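Local coordinates for protein GphF Dehydratase 1 (Archangium violaceum, PDB 6MBF) that probably dehydrates polyketide intermediates in gephyronic acid biosynthesis and appears to act as an enoyl isomerase that rearranges the olefin, within a double-hotdog dehydratase domain, at residues D145-L151 with I169-R175; H182-Q186 with A201-C206. All coordinates share one frame; numbering follows the deposited sequence. Where two conformers were deposited one is given.

Interaction 1 of 2, residues D145-L151 with I169-R175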
ATOM      1  N   ASP A 145      -2.716  -6.650 -25.471  1.00 28.04           N
ATOM      2  CA  ASP A 145      -2.014  -6.246 -26.687  1.00 31.61           C
ATOM      3  C   ASP A 145      -1.725  -4.744 -26.650  1.00 26.97           C
ATOM      4  O   ASP A 145      -2.100  -3.980 -27.541  1.00 36.02           O
ATOM      5  CB  ASP A 145      -2.813  -6.637 -27.934  1.00 31.96           C
ATOM      6  CG  ASP A 145      -2.043  -6.405 -29.219  1.00 39.97           C
ATOM      7  OD1 ASP A 145      -0.794  -6.350 -29.169  1.00 45.41           O
ATOM      8  OD2 ASP A 145      -2.692  -6.267 -30.280  1.00 64.71           O
ATOM      9  N   GLY A 146      -1.081  -4.316 -25.568  1.00 27.11           N
ATOM     10  CA  GLY A 146      -0.906  -2.908 -25.305  1.00 26.82           C
ATOM     11  C   GLY A 146       0.357  -2.346 -25.920  1.00 28.79           C
ATOM     12  O   GLY A 146       1.149  -3.037 -26.560  1.00 30.60           O
ATOM     13  N   GLU A 147       0.525  -1.047 -25.722  1.00 22.14           N
ATOM     14  CA  GLU A 147       1.734  -0.341 -26.107  1.00 26.81           C
ATOM     15  C   GLU A 147       2.667  -0.288 -24.906  1.00 30.35           C
ATOM     16  O   GLU A 147       2.243   0.066 -23.804  1.00 23.29           O
ATOM     17  CB  GLU A 147       1.382   1.067 -26.585  1.00 27.39           C
ATOM     18  CG  GLU A 147       2.564   1.958 -26.894  1.00 42.46           C
ATOM     19  CD  GLU A 147       2.151   3.412 -27.051  1.00 61.92           C
ATOM     20  OE1 GLU A 147       2.487   4.230 -26.166  1.00 72.77           O
ATOM     21  OE2 GLU A 147       1.471   3.731 -28.050  1.00 69.56           O
ATOM     22  N   ALA A 148       3.929  -0.648 -25.116  1.00 24.43           N
ATOM     23  CA  ALA A 148       4.880  -0.670 -24.012  1.00 23.71           C
ATOM     24  C   ALA A 148       5.078   0.726 -23.434  1.00 26.47           C
ATOM     25  O   ALA A 148       5.195   1.713 -24.168  1.00 29.03           O
ATOM     26  CB  ALA A 148       6.216  -1.245 -24.481  1.00 27.88           C
ATOM     27  N   VAL A 149       5.089   0.810 -22.105  1.00 21.96           N
ATOM     28  CA  VAL A 149       5.462   2.031 -21.402  1.00 22.89           C
ATOM     29  C   VAL A 149       6.955   1.975 -21.107  1.00 27.29           C
ATOM     30  O   VAL A 149       7.454   0.985 -20.558  1.00 23.75           O
ATOM     31  CB  VAL A 149       4.649   2.199 -20.105  1.00 22.29           C
ATOM     32  CG1 VAL A 149       5.130   3.424 -19.339  1.00 25.82           C
ATOM     33  CG2 VAL A 149       3.151   2.304 -20.409  1.00 27.17           C
ATOM     34  N   GLU A 150       7.672   3.028 -21.483  1.00 23.20           N
ATOM     35  CA  GLU A 150       9.114   3.086 -21.266  1.00 29.38           C
ATOM     36  C   GLU A 150       9.364   3.382 -19.792  1.00 25.21           C
ATOM     37  O   GLU A 150       9.156   4.511 -19.331  1.00 26.22           O
ATOM     38  CB  GLU A 150       9.749   4.136 -22.172  1.00 34.17           C
ATOM     39  CG  GLU A 150      11.197   3.839 -22.568  1.00 35.54           C
ATOM     40  CD  GLU A 150      12.172   3.983 -21.409  1.00 55.26           C
ATOM     41  OE1 GLU A 150      12.508   2.961 -20.767  1.00 48.50           O
ATOM     42  OE2 GLU A 150      12.601   5.123 -21.133  1.00 50.09           O
ATOM     43  N   LEU A 151       9.809   2.368 -19.047  1.00 22.96           N
ATOM     44  CA  LEU A 151       9.857   2.486 -17.592  1.00 23.59           C
ATOM     45  C   LEU A 151      11.090   3.225 -17.090  1.00 23.53           C
ATOM     46  O   LEU A 151      11.035   3.831 -16.015  1.00 20.49           O
ATOM     47  CB  LEU A 151       9.789   1.099 -16.952  1.00 19.38           C
ATOM     48  CG  LEU A 151       8.419   0.422 -17.022  1.00 23.78           C
ATOM     49  CD1 LEU A 151       8.523  -1.012 -16.546  1.00 21.27           C
ATOM     50  CD2 LEU A 151       7.386   1.208 -16.215  1.00 25.33           C
ATOM     51  N   ILE A 169       8.583  -2.534 -11.086  1.00 16.40           N
ATOM     52  CA  ILE A 169       7.857  -2.843 -12.320  1.00 15.37           C
ATOM     53  C   ILE A 169       8.868  -3.291 -13.365  1.00 14.09           C
ATOM     54  O   ILE A 169       9.806  -2.554 -13.691  1.00 18.09           O
ATOM     55  CB  ILE A 169       7.057  -1.634 -12.831  1.00 15.09           C
ATOM     56  CG1 ILE A 169       6.284  -0.954 -11.699  1.00 17.40           C
ATOM     57  CG2 ILE A 169       6.055  -2.071 -13.938  1.00 13.63           C
ATOM     58  CD1 ILE A 169       5.669   0.369 -12.125  1.00 20.26           C
ATOM     59  N   ARG A 170       8.690  -4.506 -13.880  0.52 12.44           N
ATOM     60  CA  ARG A 170       9.576  -5.010 -14.919  0.52 19.14           C
ATOM     61  C   ARG A 170       9.090  -4.637 -16.310  0.52 21.45           C
ATOM     62  O   ARG A 170       9.895  -4.240 -17.163  0.52 17.93           O
ATOM     63  CB  ARG A 170       9.717  -6.530 -14.802  0.52 20.84           C
ATOM     64  CG  ARG A 170      10.249  -6.984 -13.456  0.52 25.07           C
ATOM     65  CD  ARG A 170      11.408  -6.104 -13.013  0.52 27.52           C
ATOM     66  NE  ARG A 170      11.703  -6.252 -11.594  0.52 31.64           N
ATOM     67  CZ  ARG A 170      12.167  -5.270 -10.830  0.52 28.24           C
ATOM     68  NH1 ARG A 170      12.410  -5.489  -9.548  0.52 18.90           N
ATOM     69  NH2 ARG A 170      12.369  -4.065 -11.350  0.52 22.30           N
ATOM     70  N   HIS A 171       7.783  -4.734 -16.539  1.00 18.04           N
ATOM     71  CA  HIS A 171       7.192  -4.462 -17.843  1.00 18.25           C
ATOM     72  C   HIS A 171       5.824  -3.842 -17.613  1.00 17.96           C
ATOM     73  O   HIS A 171       5.149  -4.156 -16.630  1.00 17.54           O
ATOM     74  CB  HIS A 171       7.071  -5.741 -18.684  1.00 17.64           C
ATOM     75  CG  HIS A 171       6.262  -5.576 -19.934  1.00 30.14           C
ATOM     76  ND1 HIS A 171       6.781  -5.044 -21.095  1.00 37.14           N
ATOM     77  CD2 HIS A 171       4.968  -5.877 -20.203  1.00 32.94           C
ATOM     78  CE1 HIS A 171       5.842  -5.019 -22.025  1.00 26.54           C
ATOM     79  NE2 HIS A 171       4.731  -5.520 -21.510  1.00 31.56           N
ATOM     80  N   LEU A 172       5.420  -2.953 -18.518  1.00 15.74           N
ATOM     81  CA  LEU A 172       4.119  -2.309 -18.410  1.00 16.17           C
ATOM     82  C   LEU A 172       3.650  -1.981 -19.818  1.00 18.72           C
ATOM     83  O   LEU A 172       4.416  -1.412 -20.600  1.00 17.79           O
ATOM     84  CB  LEU A 172       4.186  -1.038 -17.547  1.00 14.69           C
ATOM     85  CG  LEU A 172       2.860  -0.289 -17.318  1.00 16.79           C
ATOM     86  CD1 LEU A 172       1.842  -1.138 -16.528  1.00 17.19           C
ATOM     87  CD2 LEU A 172       3.089   1.039 -16.619  1.00 18.53           C
ATOM     88  N   GLU A 173       2.418  -2.361 -20.144  1.00 17.08           N
ATOM     89  CA  GLU A 173       1.835  -2.002 -21.429  1.00 21.11           C
ATOM     90  C   GLU A 173       0.440  -1.442 -21.216  1.00 21.55           C
ATOM     91  O   GLU A 173      -0.291  -1.888 -20.327  1.00 18.10           O
ATOM     92  CB  GLU A 173       1.786  -3.196 -22.387  1.00 25.25           C
ATOM     93  CG  GLU A 173       0.881  -4.330 -21.951  1.00 23.57           C
ATOM     94  CD  GLU A 173       0.945  -5.496 -22.910  1.00 36.61           C
ATOM     95  OE1 GLU A 173       2.032  -6.100 -23.027  1.00 33.33           O
ATOM     96  OE2 GLU A 173      -0.078  -5.794 -23.560  1.00 35.04           O
ATOM     97  N   ARG A 174       0.073  -0.455 -22.025  1.00 19.07           N
ATOM     98  CA  ARG A 174      -1.191   0.231 -21.826  1.00 16.39           C
ATOM     99  C   ARG A 174      -2.045   0.194 -23.086  1.00 24.13           C
ATOM    100  O   ARG A 174      -1.551   0.031 -24.206  1.00 21.56           O
ATOM    101  CB  ARG A 174      -0.972   1.684 -21.394  1.00 19.91           C
ATOM    102  CG  ARG A 174      -0.335   2.579 -22.451  1.00 30.37           C
ATOM    103  CD  ARG A 174      -0.324   4.038 -21.982  1.00 33.07           C
ATOM    104  NE  ARG A 174      -1.665   4.517 -21.640  1.00 37.43           N
ATOM    105  CZ  ARG A 174      -1.913   5.618 -20.933  1.00 52.42           C
ATOM    106  NH1 ARG A 174      -0.908   6.361 -20.486  1.00 29.41           N
ATOM    107  NH2 ARG A 174      -3.165   5.974 -20.663  1.00 37.60           N
ATOM    108  N   ARG A 175      -3.347   0.338 -22.873  1.00 19.84           N
ATOM    109  CA  ARG A 175      -4.312   0.478 -23.960  1.00 18.83           C
ATOM    110  C   ARG A 175      -5.489   1.259 -23.405  1.00 19.16           C
ATOM    111  O   ARG A 175      -6.165   0.783 -22.489  1.00 19.50           O
ATOM    112  CB  ARG A 175      -4.758  -0.885 -24.487  1.00 20.03           C
ATOM    113  CG  ARG A 175      -5.994  -0.830 -25.361  1.00 23.87           C
ATOM    114  CD  ARG A 175      -5.642  -0.679 -26.828  1.00 54.70           C
ATOM    115  NE  ARG A 175      -4.946  -1.852 -27.349  1.00 60.53           N
ATOM    116  CZ  ARG A 175      -4.757  -2.092 -28.642  1.00 60.50           C
ATOM    117  NH1 ARG A 175      -5.222  -1.245 -29.549  1.00 64.20           N
ATOM    118  NH2 ARG A 175      -4.109  -3.183 -29.033  1.00 49.24           N
TER
HETATM  119  O   HOH W   1       7.530  -1.789 -20.119  1.00 20.98           O
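Glu173 presents its carboxylate to Gly146: OE2 accepts the backbone N of Gly146 at 2.7 Å, met from above the carboxylate plane rather than within it. The other oxygen, OE1, takes the NE2 proton of His171 at 3.1 Å through its anti lone pair, the donor lying in the imidazole plane. CG of Glu173 sits between its own backbone N and carbonyl carbon (chi1 65°), and the extended chain beyond it carries the carboxylate to Gly146. Arg175, bent at chi2 and chi3, brings NH2 to Asp145 O at 2.6 Å; its salt bridge to Asp145 OD2 is long, 3.6 Å. Further along, Glu147 and Arg174 form an antiparallel hydrogen-bonded pair, and Val149 N bonds Leu172 O at 2.8 Å. Val149 lies alongside Leu172, pointing the same way, whereas Leu151 crosses Leu172 at about a right angle and sets CD1 3.7 Å from Ile169 CG2. With an alanine here in place of Glu173, the Gly146 N-H and His171 NE2 would probably both lose the carboxylate that accepts them. Backbone bonds thus run from Glu147 to Val149, Glu173 and Arg175 add polar grips at Gly146 and Asp145, and apolar packing by Val149 and Leu151 continues toward helix 151-158.

Interaction 2 of 2, residues H182-Q186 with A201-C206; sequences HVCLQ and ALLDAC
In the hotdog fold of polyketide synthase dehydratases, a long helix is wrapped by an antiparallel sheet, and this contact is one such helix-on-sheet layer: strand 178-184 lies against the first turns of helix 200-214. The short segments 182-184 and 201-206 run nearly antiparallel, at 158°, with axes 8.4 Å apart at closest approach. No hydrogen bond links them; the interface is made by apolar groups, and all six touching residues are buried. Val183 points toward the helix and divides its two methyls between different neighbours. CG1, anti to the carbonyl carbon (chi1 -44°), rests on Ala205 CB at 3.9 Å, while CG2 meets Leu202 CG at 3.8 Å and approaches Cys206 SG at 4.2 Å. The side chains of Val183 and Leu202 cross at about a right angle, with CG2 of Val183 against the branch point of Leu202. The small side chain of Ala205 is consistent with the close approach here, the CA atoms of Val183 and Ala205 being 6.5 Å apart. Val242 of the adjoining strand 241-248 touches both Val183 and Leu202, extending the apolar layer across the sheet. One residue past the strand, Leu185 sends a single branch to the helix: its CD2 lies 3.8 Å from Ala201 CB and 3.7 Å from Leu202 N.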
ATOM      1  N   HIS A 182       3.977  -6.221 -15.056  1.00 16.92           N
ATOM      2  CA  HIS A 182       4.654  -7.343 -14.424  1.00 15.19           C
ATOM      3  C   HIS A 182       5.555  -6.758 -13.345  1.00 15.98           C
ATOM      4  O   HIS A 182       6.439  -5.950 -13.655  1.00 16.93           O
ATOM      5  CB  HIS A 182       5.455  -8.134 -15.463  1.00 19.19           C
ATOM      6  CG  HIS A 182       6.312  -9.213 -14.882  1.00 19.04           C
ATOM      7  ND1 HIS A 182       7.478  -9.639 -15.482  1.00 28.55           N
ATOM      8  CD2 HIS A 182       6.175  -9.954 -13.756  1.00 20.42           C
ATOM      9  CE1 HIS A 182       8.019 -10.600 -14.755  1.00 31.12           C
ATOM     10  NE2 HIS A 182       7.245 -10.814 -13.706  1.00 19.40           N
ATOM     11  N   VAL A 183       5.300  -7.115 -12.083  1.00 14.31           N
ATOM     12  CA  VAL A 183       6.076  -6.611 -10.958  1.00 14.96           C
ATOM     13  C   VAL A 183       6.727  -7.790 -10.254  1.00 15.46           C
ATOM     14  O   VAL A 183       6.121  -8.860 -10.102  1.00 15.29           O
ATOM     15  CB  VAL A 183       5.255  -5.759  -9.952  1.00 19.91           C
ATOM     16  CG1 VAL A 183       4.345  -4.781 -10.652  1.00 15.66           C
ATOM     17  CG2 VAL A 183       4.511  -6.597  -8.957  1.00 45.46           C
ATOM     18  N   CYS A 184       7.969  -7.593  -9.832  1.00 18.77           N
ATOM     19  CA  CYS A 184       8.742  -8.663  -9.226  1.00 17.36           C
ATOM     20  C   CYS A 184       9.670  -8.070  -8.181  1.00 23.55           C
ATOM     21  O   CYS A 184      10.397  -7.112  -8.461  1.00 22.65           O
ATOM     22  CB  CYS A 184       9.537  -9.419 -10.292  1.00 24.15           C
ATOM     23  SG  CYS A 184      10.307 -10.922  -9.696  1.00 23.20           S
ATOM     24  N   LEU A 185       9.627  -8.628  -6.976  1.00 16.70           N
ATOM     25  CA  LEU A 185      10.545  -8.189  -5.938  1.00 17.79           C
ATOM     26  C   LEU A 185      11.941  -8.720  -6.210  1.00 19.68           C
ATOM     27  O   LEU A 185      12.124  -9.758  -6.848  1.00 20.70           O
ATOM     28  CB  LEU A 185      10.079  -8.659  -4.568  1.00 19.89           C
ATOM     29  CG  LEU A 185       8.718  -8.130  -4.116  1.00 21.20           C
ATOM     30  CD1 LEU A 185       8.353  -8.751  -2.803  1.00 22.91           C
ATOM     31  CD2 LEU A 185       8.709  -6.607  -4.029  1.00 21.18           C
ATOM     32  N   GLN A 186      12.941  -7.988  -5.733  0.53 21.06           N
ATOM     33  CA  GLN A 186      14.321  -8.440  -5.825  0.53 23.51           C
ATOM     34  C   GLN A 186      15.043  -8.046  -4.546  0.53 22.41           C
ATOM     35  O   GLN A 186      14.459  -7.450  -3.630  0.53 19.93           O
ATOM     36  CB  GLN A 186      15.033  -7.867  -7.063  0.53 24.63           C
ATOM     37  CG  GLN A 186      14.506  -8.354  -8.415  0.53 25.19           C
ATOM     38  CD  GLN A 186      14.669  -9.856  -8.616  0.53 22.47           C
ATOM     39  OE1 GLN A 186      15.559 -10.479  -8.037  0.53 38.40           O
ATOM     40  NE2 GLN A 186      13.810 -10.439  -9.443  0.53 21.95           N
ATOM     41  N   ALA A 201       6.253  -3.203  -0.827  1.00 15.21           N
ATOM     42  CA  ALA A 201       6.978  -2.861  -2.049  1.00 17.16           C
ATOM     43  C   ALA A 201       6.264  -3.397  -3.279  1.00 15.91           C
ATOM     44  O   ALA A 201       6.259  -2.752  -4.336  1.00 16.82           O
ATOM     45  CB  ALA A 201       8.406  -3.405  -1.993  1.00 13.52           C
ATOM     46  N   LEU A 202       5.675  -4.591  -3.172  1.00 14.39           N
ATOM     47  CA  LEU A 202       4.974  -5.165  -4.313  1.00 13.39           C
ATOM     48  C   LEU A 202       3.682  -4.404  -4.609  1.00 14.32           C
ATOM     49  O   LEU A 202       3.407  -4.052  -5.760  1.00 13.97           O
ATOM     50  CB  LEU A 202       4.704  -6.651  -4.062  1.00 13.19           C
ATOM     51  CG  LEU A 202       4.166  -7.459  -5.252  1.00 16.91           C
ATOM     52  CD1 LEU A 202       4.622  -8.894  -5.152  1.00 21.75           C
ATOM     53  CD2 LEU A 202       2.650  -7.412  -5.291  1.00 27.24           C
ATOM     54  N   LEU A 203       2.871  -4.131  -3.585  1.00 13.49           N
ATOM     55  CA  LEU A 203       1.637  -3.397  -3.846  1.00 14.74           C
ATOM     56  C   LEU A 203       1.924  -1.970  -4.302  1.00 14.16           C
ATOM     57  O   LEU A 203       1.255  -1.468  -5.209  1.00 13.25           O
ATOM     58  CB  LEU A 203       0.733  -3.414  -2.614  1.00 15.16           C
ATOM     59  CG  LEU A 203      -0.648  -2.807  -2.858  1.00 13.37           C
ATOM     60  CD1 LEU A 203      -1.398  -3.553  -3.966  1.00 13.62           C
ATOM     61  CD2 LEU A 203      -1.461  -2.780  -1.552  1.00 14.65           C
ATOM     62  N   ASP A 204       2.939  -1.316  -3.721  1.00 12.84           N
ATOM     63  CA  ASP A 204       3.339   0.001  -4.216  1.00 14.48           C
ATOM     64  C   ASP A 204       3.720  -0.046  -5.691  1.00 15.37           C
ATOM     65  O   ASP A 204       3.384   0.872  -6.448  1.00 12.77           O
ATOM     66  CB  ASP A 204       4.504   0.561  -3.400  1.00 14.70           C
ATOM     67  CG  ASP A 204       5.078   1.823  -4.017  1.00 16.77           C
ATOM     68  OD1 ASP A 204       4.443   2.891  -3.894  1.00 15.14           O
ATOM     69  OD2 ASP A 204       6.161   1.733  -4.635  1.00 15.91           O
ATOM     70  N   ALA A 205       4.433  -1.094  -6.114  1.00 12.91           N
ATOM     71  CA  ALA A 205       4.775  -1.225  -7.529  1.00 15.79           C
ATOM     72  C   ALA A 205       3.520  -1.295  -8.400  1.00 15.32           C
ATOM     73  O   ALA A 205       3.463  -0.683  -9.474  1.00 14.70           O
ATOM     74  CB  ALA A 205       5.654  -2.461  -7.742  1.00 14.67           C
ATOM     75  N   CYS A 206       2.487  -2.005  -7.939  1.00 12.72           N
ATOM     76  CA  CYS A 206       1.233  -2.045  -8.684  1.00 16.13           C
ATOM     77  C   CYS A 206       0.589  -0.664  -8.753  1.00 14.95           C
ATOM     78  O   CYS A 206       0.094  -0.253  -9.807  1.00 14.15           O
ATOM     79  CB  CYS A 206       0.273  -3.058  -8.052  1.00 17.66           C
ATOM     80  SG  CYS A 206       0.859  -4.776  -8.111  1.00 16.25           S
TER

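Interactions 1 and 2 share one sheet, in which strands 169-175 and 178-184 are neighbours, and their centres lie 15 Å apart. The join is a classic beta bulge, where Arg170 and His171 both face His182: Arg170 N lies 2.7 Å from His182 O, and His171 O lies 2.8 Å from His182 N, both probable hydrogen bonds. Helix 200-214 serves both contacts, since Ile169 and Leu172 pack on its later residues and Ile169 CG1 comes 3.6 Å from Ala205 O. Interaction 1 is at the sheet's outer margin, interaction 2 in its buried part. The magnesium ion is about 14 Å from the Ile169 side chain and about 12 Å from that of Ala201, so neither of these residues coordinates it.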